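Local atomic coordinates of NAD-dependent protein deacylase 2 (Archaeoglobus fulgidus, PDB entry 4TWJ), a protein that removes acetyl and other acyl groups from protein lysines at the expense of NAD, acting among other targets on the archaeal chromatin protein Alba. Residues Y83-L88 against M104-A109; E116-M121 against Y197-L202; K123-C126 against E131-D134; G145-C150 against G154-K159. All coordinates share one frame; numbering follows the deposited sequence.

How the contacts relate
Following the chain, contact 1 comes first: residues 83-88, on helix 80-90, meet the short helix of 104-109 after strand 94-99 of the parallel sheet, closing a short loop. Contact 2 closes the longest loop, from 116-121 to 197-202, and within it lie contacts 3 and 4, one after the other. Contact 3 is the hairpin of 123-126 and 131-134; contact 4 joins 145-150 to 154-159. Both bind the same zinc ion, and Asp125 O meets Lys159 N at 2.8 Å between them. Contact 1 adjoins contact 2 through Gln107 NE2 and Glu116 OE1, 2.9 Å apart. Contacts 1 and 2 belong to the Rossmann-like part, contacts 3 and 4 to the zinc-binding module.

Contact 1: Y83-L88 against M104-A109; sequences YAIAEL and MLHQRA
The backbones of Tyr83-Leu88 and Met104-Ala109 draw closest where Tyr83 and Ala109 face each other, their CA atoms 5.4 Å apart. The first segment lies wholly within helix 80-90; the second opens with Met104 as the N-cap of a short helix and runs on to Ala109. Ala109 fills the join. Its CB sits over one face of the Tyr83 ring in a CH-pi contact, 4.3 Å from the centroid and 27° off the ring normal, displaced toward the CD1-CE1 side. With CG of Tyr83 anti to its own carbonyl carbon (chi1 -72°), the ring leans out from its helix far enough to lie against Ala109. From the next turn of the same helix, the methyl CB of Ala86 rests on Ala109 O at 3.4 Å, so that residues one turn apart both bear on Ala109. In the Rossmann-like domain of sirtuins, both helices pack on strand 94-99, where Val97 touches both Ile85 and His106. Deeper in, Ile85 CD1 approaches the edge of the His106 imidazole, 4.0 Å from CE1 and near the ring plane. The imidazole is fixed from other directions as well: NE2 is hydrogen-bonded to Thr22 OG1, and His82 meets the ring edge-to-face. Ile85 also packs on Ile26, a residue of the NAD-binding site, which places this inner end of the contact beside the cofactor pocket.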
loop_
_atom_site.group_PDB
_atom_site.type_symbol
_atom_site.label_atom_id
_atom_site.label_comp_id
_atom_site.label_asym_id
_atom_site.label_seq_id
_atom_site.Cartn_x
_atom_site.Cartn_y
_atom_site.Cartn_z
ATOM N N TYR A 83 0.938 9.544 -8.861
ATOM C CA TYR A 83 1.510 10.867 -9.108
ATOM C C TYR A 83 0.775 11.956 -8.327
ATOM O O TYR A 83 1.404 12.891 -7.836
ATOM C CB TYR A 83 1.537 11.186 -10.604
ATOM C CG TYR A 83 2.581 10.384 -11.347
ATOM C CD1 TYR A 83 3.935 10.562 -11.078
ATOM C CD2 TYR A 83 2.218 9.442 -12.305
ATOM C CE1 TYR A 83 4.899 9.827 -11.742
ATOM C CE2 TYR A 83 3.177 8.706 -12.978
ATOM C CZ TYR A 83 4.514 8.901 -12.692
ATOM O OH TYR A 83 5.475 8.174 -13.353
ATOM N N ALA A 84 -0.543 11.821 -8.200
ATOM C CA ALA A 84 -1.334 12.772 -7.415
ATOM C C ALA A 84 -0.913 12.759 -5.948
ATOM O O ALA A 84 -0.745 13.812 -5.334
ATOM C CB ALA A 84 -2.816 12.470 -7.546
ATOM N N ILE A 85 -0.734 11.562 -5.396
ATOM C CA ILE A 85 -0.307 11.413 -4.005
ATOM C C ILE A 85 1.108 11.966 -3.806
ATOM O O ILE A 85 1.385 12.614 -2.798
ATOM C CB ILE A 85 -0.428 9.939 -3.546
ATOM C CG1 ILE A 85 -1.908 9.550 -3.475
ATOM C CG2 ILE A 85 0.233 9.724 -2.191
ATOM C CD1 ILE A 85 -2.157 8.060 -3.414
ATOM N N ALA A 86 1.990 11.724 -4.775
ATOM C CA ALA A 86 3.323 12.317 -4.762
ATOM C C ALA A 86 3.250 13.845 -4.771
ATOM O O ALA A 86 3.989 14.508 -4.045
ATOM C CB ALA A 86 4.141 11.818 -5.947
ATOM N N GLU A 87 2.349 14.398 -5.579
ATOM C CA GLU A 87 2.193 15.856 -5.677
ATOM C C GLU A 87 1.677 16.465 -4.369
ATOM O O GLU A 87 2.126 17.537 -3.959
ATOM C CB GLU A 87 1.273 16.217 -6.852
ATOM C CG GLU A 87 1.045 17.711 -7.078
ATOM C CD GLU A 87 2.311 18.497 -7.366
ATOM O OE1 GLU A 87 3.351 17.897 -7.705
ATOM O OE2 GLU A 87 2.261 19.741 -7.260
ATOM N N LEU A 88 0.750 15.779 -3.703
ATOM C CA LEU A 88 0.250 16.257 -2.411
ATOM C C LEU A 88 1.350 16.296 -1.343
ATOM O O LEU A 88 1.312 17.141 -0.450
ATOM C CB LEU A 88 -0.934 15.410 -1.928
ATOM C CG LEU A 88 -2.235 15.593 -2.713
ATOM C CD1 LEU A 88 -3.247 14.517 -2.350
ATOM C CD2 LEU A 88 -2.818 16.983 -2.493
ATOM N N MET A 104 6.360 -0.920 -4.762
ATOM C CA MET A 104 7.180 0.301 -4.733
ATOM C C MET A 104 6.752 1.387 -5.730
ATOM O O MET A 104 7.545 2.268 -6.063
ATOM C CB MET A 104 8.662 -0.041 -4.938
ATOM C CG MET A 104 9.189 -1.093 -3.978
ATOM S SD MET A 104 10.904 -1.521 -4.320
ATOM C CE MET A 104 11.742 -0.074 -3.691
ATOM N N LEU A 105 5.500 1.342 -6.184
ATOM C CA LEU A 105 5.006 2.320 -7.158
ATOM C C LEU A 105 4.917 3.731 -6.588
ATOM O O LEU A 105 5.068 4.707 -7.327
ATOM C CB LEU A 105 3.647 1.900 -7.720
ATOM C CG LEU A 105 3.660 0.696 -8.666
ATOM C CD1 LEU A 105 2.244 0.292 -9.033
ATOM C CD2 LEU A 105 4.464 1.004 -9.917
ATOM N N HIS A 106 4.669 3.848 -5.285
ATOM C CA HIS A 106 4.654 5.163 -4.646
ATOM C C HIS A 106 6.017 5.844 -4.781
ATOM O O HIS A 106 6.096 7.000 -5.205
ATOM C CB HIS A 106 4.252 5.068 -3.170
ATOM C CG HIS A 106 2.793 4.805 -2.957
ATOM N ND1 HIS A 106 1.811 5.663 -3.401
ATOM C CD2 HIS A 106 2.150 3.793 -2.326
ATOM C CE1 HIS A 106 0.626 5.186 -3.065
ATOM N NE2 HIS A 106 0.803 4.052 -2.412
ATOM N N GLN A 107 7.078 5.114 -4.440
ATOM C CA GLN A 107 8.443 5.647 -4.506
ATOM C C GLN A 107 8.842 5.982 -5.939
ATOM O O GLN A 107 9.501 6.993 -6.179
ATOM C CB GLN A 107 9.459 4.661 -3.918
ATOM C CG GLN A 107 9.302 4.383 -2.433
ATOM C CD GLN A 107 8.451 3.162 -2.169
ATOM O OE1 GLN A 107 7.352 3.040 -2.700
ATOM N NE2 GLN A 107 8.966 2.238 -1.365
ATOM N N ARG A 108 8.433 5.134 -6.881
ATOM C CA ARG A 108 8.734 5.346 -8.300
ATOM C C ARG A 108 7.974 6.539 -8.889
ATOM O O ARG A 108 8.377 7.090 -9.917
ATOM C CB ARG A 108 8.446 4.078 -9.111
ATOM C CG ARG A 108 9.412 2.937 -8.818
ATOM C CD ARG A 108 9.662 2.068 -10.040
ATOM N NE ARG A 108 8.480 1.307 -10.434
ATOM C CZ ARG A 108 8.427 0.479 -11.476
ATOM N NH1 ARG A 108 9.490 0.293 -12.255
ATOM N NH2 ARG A 108 7.302 -0.169 -11.747
ATOM N N ALA A 109 6.882 6.933 -8.233
ATOM C CA ALA A 109 6.131 8.132 -8.606
ATOM C C ALA A 109 6.683 9.408 -7.958
ATOM O O ALA A 109 6.210 10.501 -8.263
ATOM C CB ALA A 109 4.663 7.959 -8.244
#

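Contact 2: E116-M121 against Y197-L202; sequences ELHGSM and YPAAEL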
loop_
_atom_site.group_PDB
_atom_site.type_symbol
_atom_site.label_atom_id
_atom_site.label_comp_id
_atom_site.label_asym_id
_atom_site.label_seq_id
_atom_site.Cartn_x
_atom_site.Cartn_y
_atom_site.Cartn_z
ATOM N N GLU A 116 6.063 1.079 4.243
ATOM C CA GLU A 116 5.701 -0.191 3.616
ATOM C C GLU A 116 5.353 -1.226 4.681
ATOM O O GLU A 116 6.221 -1.946 5.188
ATOM C CB GLU A 116 6.838 -0.684 2.714
ATOM C CG GLU A 116 7.056 0.203 1.497
ATOM C CD GLU A 116 8.216 -0.247 0.634
ATOM O OE1 GLU A 116 8.028 -0.354 -0.594
ATOM O OE2 GLU A 116 9.312 -0.484 1.184
ATOM N N LEU A 117 4.069 -1.284 5.021
ATOM C CA LEU A 117 3.580 -2.174 6.069
ATOM C C LEU A 117 3.906 -3.634 5.807
ATOM O O LEU A 117 4.147 -4.390 6.743
ATOM C CB LEU A 117 2.066 -2.041 6.216
ATOM C CG LEU A 117 1.538 -0.692 6.703
ATOM C CD1 LEU A 117 0.017 -0.738 6.719
ATOM C CD2 LEU A 117 2.089 -0.328 8.070
ATOM N N HIS A 118 3.899 -4.025 4.538
ATOM C CA HIS A 118 4.105 -5.422 4.173
ATOM C C HIS A 118 5.414 -5.648 3.430
ATOM O O HIS A 118 5.574 -6.663 2.743
ATOM C CB HIS A 118 2.919 -5.908 3.352
ATOM C CG HIS A 118 1.621 -5.831 4.091
ATOM N ND1 HIS A 118 0.426 -5.536 3.473
ATOM C CD2 HIS A 118 1.334 -6.002 5.404
ATOM C CE1 HIS A 118 -0.543 -5.539 4.371
ATOM N NE2 HIS A 118 -0.019 -5.819 5.551
ATOM N N GLY A 119 6.353 -4.721 3.600
ATOM C CA GLY A 119 7.656 -4.808 2.949
ATOM C C GLY A 119 7.574 -4.610 1.451
ATOM O O GLY A 119 6.683 -3.921 0.949
ATOM N N SER A 120 8.510 -5.218 0.726
ATOM C CA SER A 120 8.555 -5.093 -0.729
ATOM C C SER A 120 9.419 -6.184 -1.337
ATOM O O SER A 120 10.112 -6.901 -0.622
ATOM C CB SER A 120 9.123 -3.732 -1.137
ATOM O OG SER A 120 10.530 -3.702 -0.973
ATOM N N MET A 121 9.391 -6.275 -2.663
ATOM C CA MET A 121 10.172 -7.271 -3.399
ATOM C C MET A 121 11.651 -6.904 -3.533
ATOM O O MET A 121 12.444 -7.723 -3.993
ATOM C CB MET A 121 9.593 -7.457 -4.807
ATOM C CG MET A 121 8.156 -7.945 -4.842
ATOM S SD MET A 121 7.975 -9.610 -4.183
ATOM C CE MET A 121 8.999 -10.548 -5.302
ATOM N N TYR A 197 -5.620 -7.137 8.527
ATOM C CA TYR A 197 -5.072 -6.638 9.773
ATOM C C TYR A 197 -3.627 -7.105 9.913
ATOM O O TYR A 197 -3.224 -8.087 9.276
ATOM C CB TYR A 197 -5.905 -7.139 10.956
ATOM C CG TYR A 197 -7.159 -6.330 11.185
ATOM C CD1 TYR A 197 -7.135 -5.202 11.992
ATOM C CD2 TYR A 197 -8.364 -6.692 10.595
ATOM C CE1 TYR A 197 -8.275 -4.452 12.208
ATOM C CE2 TYR A 197 -9.514 -5.947 10.807
ATOM C CZ TYR A 197 -9.461 -4.830 11.615
ATOM O OH TYR A 197 -10.598 -4.085 11.832
ATOM N N PRO A 198 -2.834 -6.405 10.739
ATOM C CA PRO A 198 -3.178 -5.202 11.510
ATOM C C PRO A 198 -3.277 -3.896 10.705
ATOM O O PRO A 198 -3.640 -2.873 11.278
ATOM C CB PRO A 198 -2.034 -5.106 12.525
ATOM C CG PRO A 198 -0.889 -5.770 11.860
ATOM C CD PRO A 198 -1.481 -6.891 11.063
ATOM N N ALA A 199 -2.975 -3.914 9.406
ATOM C CA ALA A 199 -3.049 -2.695 8.594
ATOM C C ALA A 199 -4.385 -1.959 8.747
ATOM O O ALA A 199 -4.413 -0.738 8.936
ATOM C CB ALA A 199 -2.790 -3.010 7.126
ATOM N N ALA A 200 -5.479 -2.715 8.699
ATOM C CA ALA A 200 -6.827 -2.150 8.753
ATOM C C ALA A 200 -7.146 -1.433 10.070
ATOM O O ALA A 200 -8.095 -0.657 10.120
ATOM C CB ALA A 200 -7.870 -3.231 8.481
ATOM N N GLU A 201 -6.370 -1.688 11.124
ATOM C CA GLU A 201 -6.541 -0.973 12.399
ATOM C C GLU A 201 -6.243 0.521 12.255
ATOM O O GLU A 201 -6.805 1.352 12.972
ATOM C CB GLU A 201 -5.633 -1.576 13.481
ATOM C CG GLU A 201 -5.876 -1.056 14.896
ATOM C CD GLU A 201 -7.252 -1.391 15.429
ATOM O OE1 GLU A 201 -7.793 -2.456 15.070
ATOM O OE2 GLU A 201 -7.803 -0.590 16.220
ATOM N N LEU A 202 -5.352 0.866 11.330
ATOM C CA LEU A 202 -4.836 2.229 11.247
ATOM C C LEU A 202 -5.899 3.313 10.990
ATOM O O LEU A 202 -5.875 4.349 11.655
ATOM C CB LEU A 202 -3.684 2.302 10.232
ATOM C CG LEU A 202 -2.443 1.542 10.722
ATOM C CD1 LEU A 202 -1.492 1.257 9.573
ATOM C CD2 LEU A 202 -1.734 2.296 11.833
HETATM O O HOH W 1 -1.580 -6.034 7.877
#
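Leu117 sets its CD1 methyl against both Ala199 and Leu202, touching Ala199 CB at 3.6 Å and Leu202 CD1 at 3.8 Å. The two leucines reach toward each other tip to tip; in both, CG stands anti to the carbonyl carbon (chi1 -65° in Leu117, -68° in Leu202), which turns the branched ends toward each other. Ala177 of helix 171-182 and Ile98 of strand 94-99 each touch both leucines, making the cluster part of the interior of the Rossmann-like domain. Leu117 belongs to a type I beta turn from Glu116 to Gly119, closed by Gly119 N to Glu116 O at 3.2 Å. The turn also presents His118, the predicted proton acceptor of the sirtuin active site, whose NE2 comes within 4.2 Å of Ala199 CB. A water at the edge of the imidazole, in its plane, joins the segments: it is hydrogen-bonded to His118 NE2 at 2.8 Å and accepts from Ala199 N at 3.0 Å. The other ring nitrogen, ND1, is hydrogen-bonded to Gln100 O, so both ring nitrogens have partners, which probably limits its rotation. The bound peptide runs close by, its modified side chain packing on His118 and its backbone hydrogen-bonded to Tyr197.

Contact 3: K123-C126 against E131-D134; sequences KLDC and ETYD. With ZN (zinc ion), chain C.
The zinc-binding module of this sirtuin contains a beta hairpin in which Lys123-Cys126 runs antiparallel to Glu131-Asp134, the strand directions 150° apart. Leu124 and Tyr133 form a hydrogen-bonded pair, each backbone N donating to the other's O at 2.9 Å. Beyond the non-hydrogen-bonded pair of Asp125 and Thr132, Cys126 N meets Glu131 O at 2.9 Å in a straighter bond, 166° at the hydrogen and in the carbonyl plane. This bond secures the backbone directly beside the metal: with its SG anti to the backbone N (chi1 174°), Cys126 places the sulfur 2.3 Å from zinc.

On the face shared by Lys123, Asp125, Thr132 and Asp134, Lys123 lies alongside Asp134. Bends at chi2 and chi3 fold the lysine back across the strand pair, bringing NZ to the syn side of Asp134 OD2, somewhat out of the carboxylate plane, in a salt bridge of 2.7 Å, with CD and CE also against that oxygen. With Lys123 cut back to an alanine, the Asp134 carboxylate would probably be left without its cationic mate and Tyr133 O without the cover of the folded chain. Farther along, Asp125 OD1 touches Thr132 CG2 at 3.3 Å, while Arg161 forms a salt bridge with the carboxylate.

Leu124 and Tyr133 occupy the other face, Leu124 CD1 lying 4.2 Å from Tyr133 CB; the tyrosine hydroxyl is hydrogen-bonded to Arg151 N. Cys129, from the hairpin loop, joins Cys126, Cys150 and Cys153 around the ion, completing the four-cysteine structural zinc site, built from two CxxC pairs, characteristic of sirtuins.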
loop_
_atom_site.group_PDB
_atom_site.type_symbol
_atom_site.label_atom_id
_atom_site.label_comp_id
_atom_site.label_asym_id
_atom_site.label_seq_id
_atom_site.Cartn_x
_atom_site.Cartn_y
_atom_site.Cartn_z
ATOM N N LYS A 123 14.353 -6.605 -1.687
ATOM C CA LYS A 123 15.384 -7.449 -1.088
ATOM C C LYS A 123 14.814 -8.833 -0.800
ATOM O O LYS A 123 13.621 -8.969 -0.530
ATOM C CB LYS A 123 15.899 -6.826 0.210
ATOM C CG LYS A 123 16.436 -5.407 0.072
ATOM C CD LYS A 123 17.753 -5.347 -0.689
ATOM C CE LYS A 123 18.911 -5.902 0.128
ATOM N NZ LYS A 123 20.235 -5.586 -0.476
ATOM N N LEU A 124 15.671 -9.851 -0.863
ATOM C CA LEU A 124 15.254 -11.239 -0.668
ATOM C C LEU A 124 16.306 -12.019 0.110
ATOM O O LEU A 124 17.473 -11.624 0.159
ATOM C CB LEU A 124 15.003 -11.924 -2.017
ATOM C CG LEU A 124 14.154 -11.160 -3.038
ATOM C CD1 LEU A 124 15.016 -10.275 -3.930
ATOM C CD2 LEU A 124 13.347 -12.128 -3.891
ATOM N N ASP A 125 15.877 -13.124 0.715
ATOM C CA ASP A 125 16.753 -13.983 1.508
ATOM C C ASP A 125 16.509 -15.446 1.181
ATOM O O ASP A 125 15.364 -15.862 1.014
ATOM C CB ASP A 125 16.481 -13.796 2.997
ATOM C CG ASP A 125 16.696 -12.378 3.454
ATOM O OD1 ASP A 125 17.853 -12.011 3.744
ATOM O OD2 ASP A 125 15.704 -11.627 3.531
ATOM N N CYS A 126 17.580 -16.229 1.115
ATOM C CA CYS A 126 17.445 -17.679 1.067
ATOM C C CYS A 126 17.211 -18.199 2.482
ATOM O O CYS A 126 18.031 -17.966 3.373
ATOM C CB CYS A 126 18.696 -18.317 0.489
ATOM S SG CYS A 126 18.691 -20.118 0.553
ATOM N N GLU A 131 21.638 -16.414 2.432
ATOM C CA GLU A 131 22.181 -15.516 1.416
ATOM C C GLU A 131 21.174 -14.405 1.121
ATOM O O GLU A 131 19.966 -14.648 1.123
ATOM C CB GLU A 131 22.476 -16.293 0.131
ATOM C CG GLU A 131 23.374 -15.579 -0.860
ATOM C CD GLU A 131 24.828 -15.487 -0.415
ATOM O OE1 GLU A 131 25.186 -15.977 0.672
ATOM O OE2 GLU A 131 25.627 -14.907 -1.171
ATOM N N THR A 132 21.670 -13.196 0.872
ATOM C CA THR A 132 20.805 -12.053 0.571
ATOM C C THR A 132 20.914 -11.635 -0.892
ATOM O O THR A 132 21.961 -11.802 -1.522
ATOM C CB THR A 132 21.118 -10.844 1.475
ATOM O OG1 THR A 132 22.442 -10.367 1.207
ATOM C CG2 THR A 132 21.007 -11.236 2.934
ATOM N N TYR A 133 19.815 -11.100 -1.422
ATOM C CA TYR A 133 19.715 -10.726 -2.830
ATOM C C TYR A 133 18.970 -9.416 -3.016
ATOM O O TYR A 133 18.130 -9.045 -2.193
ATOM C CB TYR A 133 18.956 -11.797 -3.618
ATOM C CG TYR A 133 19.649 -13.130 -3.646
ATOM C CD1 TYR A 133 19.408 -14.084 -2.661
ATOM C CD2 TYR A 133 20.556 -13.438 -4.655
ATOM C CE1 TYR A 133 20.056 -15.306 -2.680
ATOM C CE2 TYR A 133 21.205 -14.654 -4.681
ATOM C CZ TYR A 133 20.958 -15.583 -3.695
ATOM O OH TYR A 133 21.619 -16.788 -3.733
ATOM N N ASP A 134 19.282 -8.738 -4.118
ATOM C CA ASP A 134 18.467 -7.652 -4.639
ATOM C C ASP A 134 17.571 -8.206 -5.733
ATOM O O ASP A 134 17.967 -9.113 -6.469
ATOM C CB ASP A 134 19.345 -6.555 -5.238
ATOM C CG ASP A 134 20.242 -5.903 -4.218
ATOM O OD1 ASP A 134 21.439 -5.724 -4.511
ATOM O OD2 ASP A 134 19.759 -5.567 -3.119
HETATM ZN ZN ZN C . 20.862 -20.567 -0.150
#

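Contact 4: G145-C150 against G154-K159; sequences GEIPRC and GSYYVK. With ZN (zinc ion), chain C.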
loop_
_atom_site.group_PDB
_atom_site.type_symbol
_atom_site.label_atom_id
_atom_site.label_comp_id
_atom_site.label_asym_id
_atom_site.label_seq_id
_atom_site.Cartn_x
_atom_site.Cartn_y
_atom_site.Cartn_z
ATOM N N GLY A 145 9.812 -16.619 -16.559
ATOM C CA GLY A 145 9.172 -17.732 -15.869
ATOM C C GLY A 145 10.134 -18.664 -15.154
ATOM O O GLY A 145 9.766 -19.778 -14.780
ATOM N N GLU A 146 11.369 -18.214 -14.951
ATOM C CA GLU A 146 12.334 -18.981 -14.172
ATOM C C GLU A 146 12.273 -18.484 -12.736
ATOM O O GLU A 146 12.562 -17.320 -12.472
ATOM C CB GLU A 146 13.729 -18.837 -14.766
ATOM C CG GLU A 146 13.891 -19.650 -16.045
ATOM C CD GLU A 146 14.993 -19.151 -16.957
ATOM O OE1 GLU A 146 15.440 -19.942 -17.815
ATOM O OE2 GLU A 146 15.406 -17.976 -16.833
ATOM N N ILE A 147 11.868 -19.352 -11.811
ATOM C CA ILE A 147 11.657 -18.915 -10.434
ATOM C C ILE A 147 12.989 -18.600 -9.761
ATOM O O ILE A 147 14.009 -19.214 -10.080
ATOM C CB ILE A 147 10.873 -19.937 -9.573
ATOM C CG1 ILE A 147 11.660 -21.239 -9.395
ATOM C CG2 ILE A 147 9.498 -20.201 -10.180
ATOM C CD1 ILE A 147 11.213 -22.053 -8.201
ATOM N N PRO A 148 12.987 -17.633 -8.834
ATOM C CA PRO A 148 14.188 -17.381 -8.048
ATOM C C PRO A 148 14.688 -18.647 -7.353
ATOM O O PRO A 148 13.905 -19.375 -6.740
ATOM C CB PRO A 148 13.725 -16.329 -7.038
ATOM C CG PRO A 148 12.665 -15.588 -7.770
ATOM C CD PRO A 148 11.938 -16.640 -8.553
ATOM N N ARG A 149 15.983 -18.910 -7.501
ATOM C CA ARG A 149 16.666 -20.004 -6.826
ATOM C C ARG A 149 17.908 -19.397 -6.199
ATOM O O ARG A 149 18.489 -18.467 -6.755
ATOM C CB ARG A 149 17.084 -21.085 -7.825
ATOM C CG ARG A 149 15.941 -21.839 -8.485
ATOM C CD ARG A 149 15.360 -22.927 -7.603
ATOM N NE ARG A 149 16.336 -23.967 -7.260
ATOM C CZ ARG A 149 16.660 -25.014 -8.022
ATOM N NH1 ARG A 149 16.094 -25.218 -9.214
ATOM N NH2 ARG A 149 17.563 -25.886 -7.578
ATOM N N CYS A 150 18.322 -19.919 -5.054
ATOM C CA CYS A 150 19.545 -19.436 -4.425
ATOM C C CYS A 150 20.758 -19.901 -5.220
ATOM O O CYS A 150 20.943 -21.098 -5.432
ATOM C CB CYS A 150 19.648 -19.949 -3.008
ATOM S SG CYS A 150 21.114 -19.370 -2.130
ATOM N N GLY A 154 21.498 -23.471 -4.046
ATOM C CA GLY A 154 20.556 -24.108 -4.975
ATOM C C GLY A 154 19.121 -24.185 -4.482
ATOM O O GLY A 154 18.256 -24.701 -5.184
ATOM N N SER A 155 18.858 -23.658 -3.287
ATOM C CA SER A 155 17.541 -23.792 -2.656
ATOM C C SER A 155 16.408 -23.191 -3.482
ATOM O O SER A 155 16.595 -22.215 -4.213
ATOM C CB SER A 155 17.542 -23.146 -1.268
ATOM O OG SER A 155 16.268 -23.242 -0.649
ATOM N N TYR A 156 15.227 -23.791 -3.341
ATOM C CA TYR A 156 13.992 -23.249 -3.895
ATOM C C TYR A 156 13.360 -22.209 -2.958
ATOM O O TYR A 156 12.329 -21.632 -3.296
ATOM C CB TYR A 156 12.977 -24.380 -4.130
ATOM C CG TYR A 156 13.168 -25.164 -5.411
ATOM C CD1 TYR A 156 12.326 -24.963 -6.504
ATOM C CD2 TYR A 156 14.173 -26.119 -5.529
ATOM C CE1 TYR A 156 12.489 -25.680 -7.680
ATOM C CE2 TYR A 156 14.340 -26.840 -6.698
ATOM C CZ TYR A 156 13.496 -26.617 -7.770
ATOM O OH TYR A 156 13.656 -27.333 -8.936
ATOM N N TYR A 157 13.962 -21.971 -1.792
ATOM C CA TYR A 157 13.355 -21.116 -0.766
ATOM C C TYR A 157 13.969 -19.718 -0.708
ATOM O O TYR A 157 14.499 -19.302 0.326
ATOM C CB TYR A 157 13.434 -21.793 0.606
ATOM C CG TYR A 157 12.526 -22.988 0.724
ATOM C CD1 TYR A 157 12.932 -24.246 0.285
ATOM C CD2 TYR A 157 11.252 -22.858 1.255
ATOM C CE1 TYR A 157 12.095 -25.344 0.390
ATOM C CE2 TYR A 157 10.409 -23.945 1.360
ATOM C CZ TYR A 157 10.828 -25.184 0.926
ATOM O OH TYR A 157 9.978 -26.263 1.039
ATOM N N VAL A 158 13.884 -18.997 -1.823
ATOM C CA VAL A 158 14.245 -17.583 -1.857
ATOM C C VAL A 158 12.990 -16.783 -1.540
ATOM O O VAL A 158 12.053 -16.740 -2.343
ATOM C CB VAL A 158 14.801 -17.152 -3.226
ATOM C CG1 VAL A 158 15.110 -15.655 -3.231
ATOM C CG2 VAL A 158 16.040 -17.964 -3.570
ATOM N N LYS A 159 12.975 -16.168 -0.361
ATOM C CA LYS A 159 11.805 -15.441 0.120
ATOM C C LYS A 159 12.046 -13.935 0.024
ATOM O O LYS A 159 13.028 -13.438 0.568
ATOM C CB LYS A 159 11.507 -15.818 1.571
ATOM C CG LYS A 159 10.189 -15.263 2.097
ATOM C CD LYS A 159 10.078 -15.406 3.601
ATOM C CE LYS A 159 8.774 -14.811 4.107
ATOM N NZ LYS A 159 8.805 -13.323 4.138
HETATM ZN ZN ZN C . 20.862 -20.567 -0.150
HETATM O O HOH W 2 12.434 -19.357 -4.325
#
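Gly154 O is gripped by two nitrogens of Arg149, NE at 2.9 Å and NH2 at 2.8 Å, in a side-on fork lying in the guanidinium plane. NH2 arrives in the carbonyl plane, whereas NE stands above it. The arginine chain, bent at chi2 and chi3 (-80° and -62°), curls back to reach this oxygen and at the same time lays the guanidinium flat on the Tyr156 ring: the planes differ by 12° and the centres are 3.7 Å apart, a cation-pi stack. Arg149 CD extends the overlap, sitting almost straight above the ring centroid. A leucine here has no guanidinium to grip Gly154 O or stack on the ring, and the Tyr156 side chain would probably be freer to turn.

Ile147 CD1 also reaches this ring, 3.5 Å from Tyr156 CD1. The backbones are joined next to the metal by Cys150 N to Ser155 O at 3.0 Å and Gly154 N to Cys150 O at 2.8 Å, tying down both ends of the loop that carries Cys153. Cys150 SG binds the zinc at 2.3 Å. Ser155 OG accepts from Tyr157 N, an ST turn, and is also hydrogen-bonded to Asp128. Toward the interior, Val158 CB packs on Pro148 CB, and its CG2 fits against the Arg149-Cys150 peptide.

From here strand 158-162 runs beside strand 123-126, Val158 touching Leu124, while Trp64 of helix 60-73 packs against Ile147 and Pro148 and donates a hydrogen bond to Val158 O.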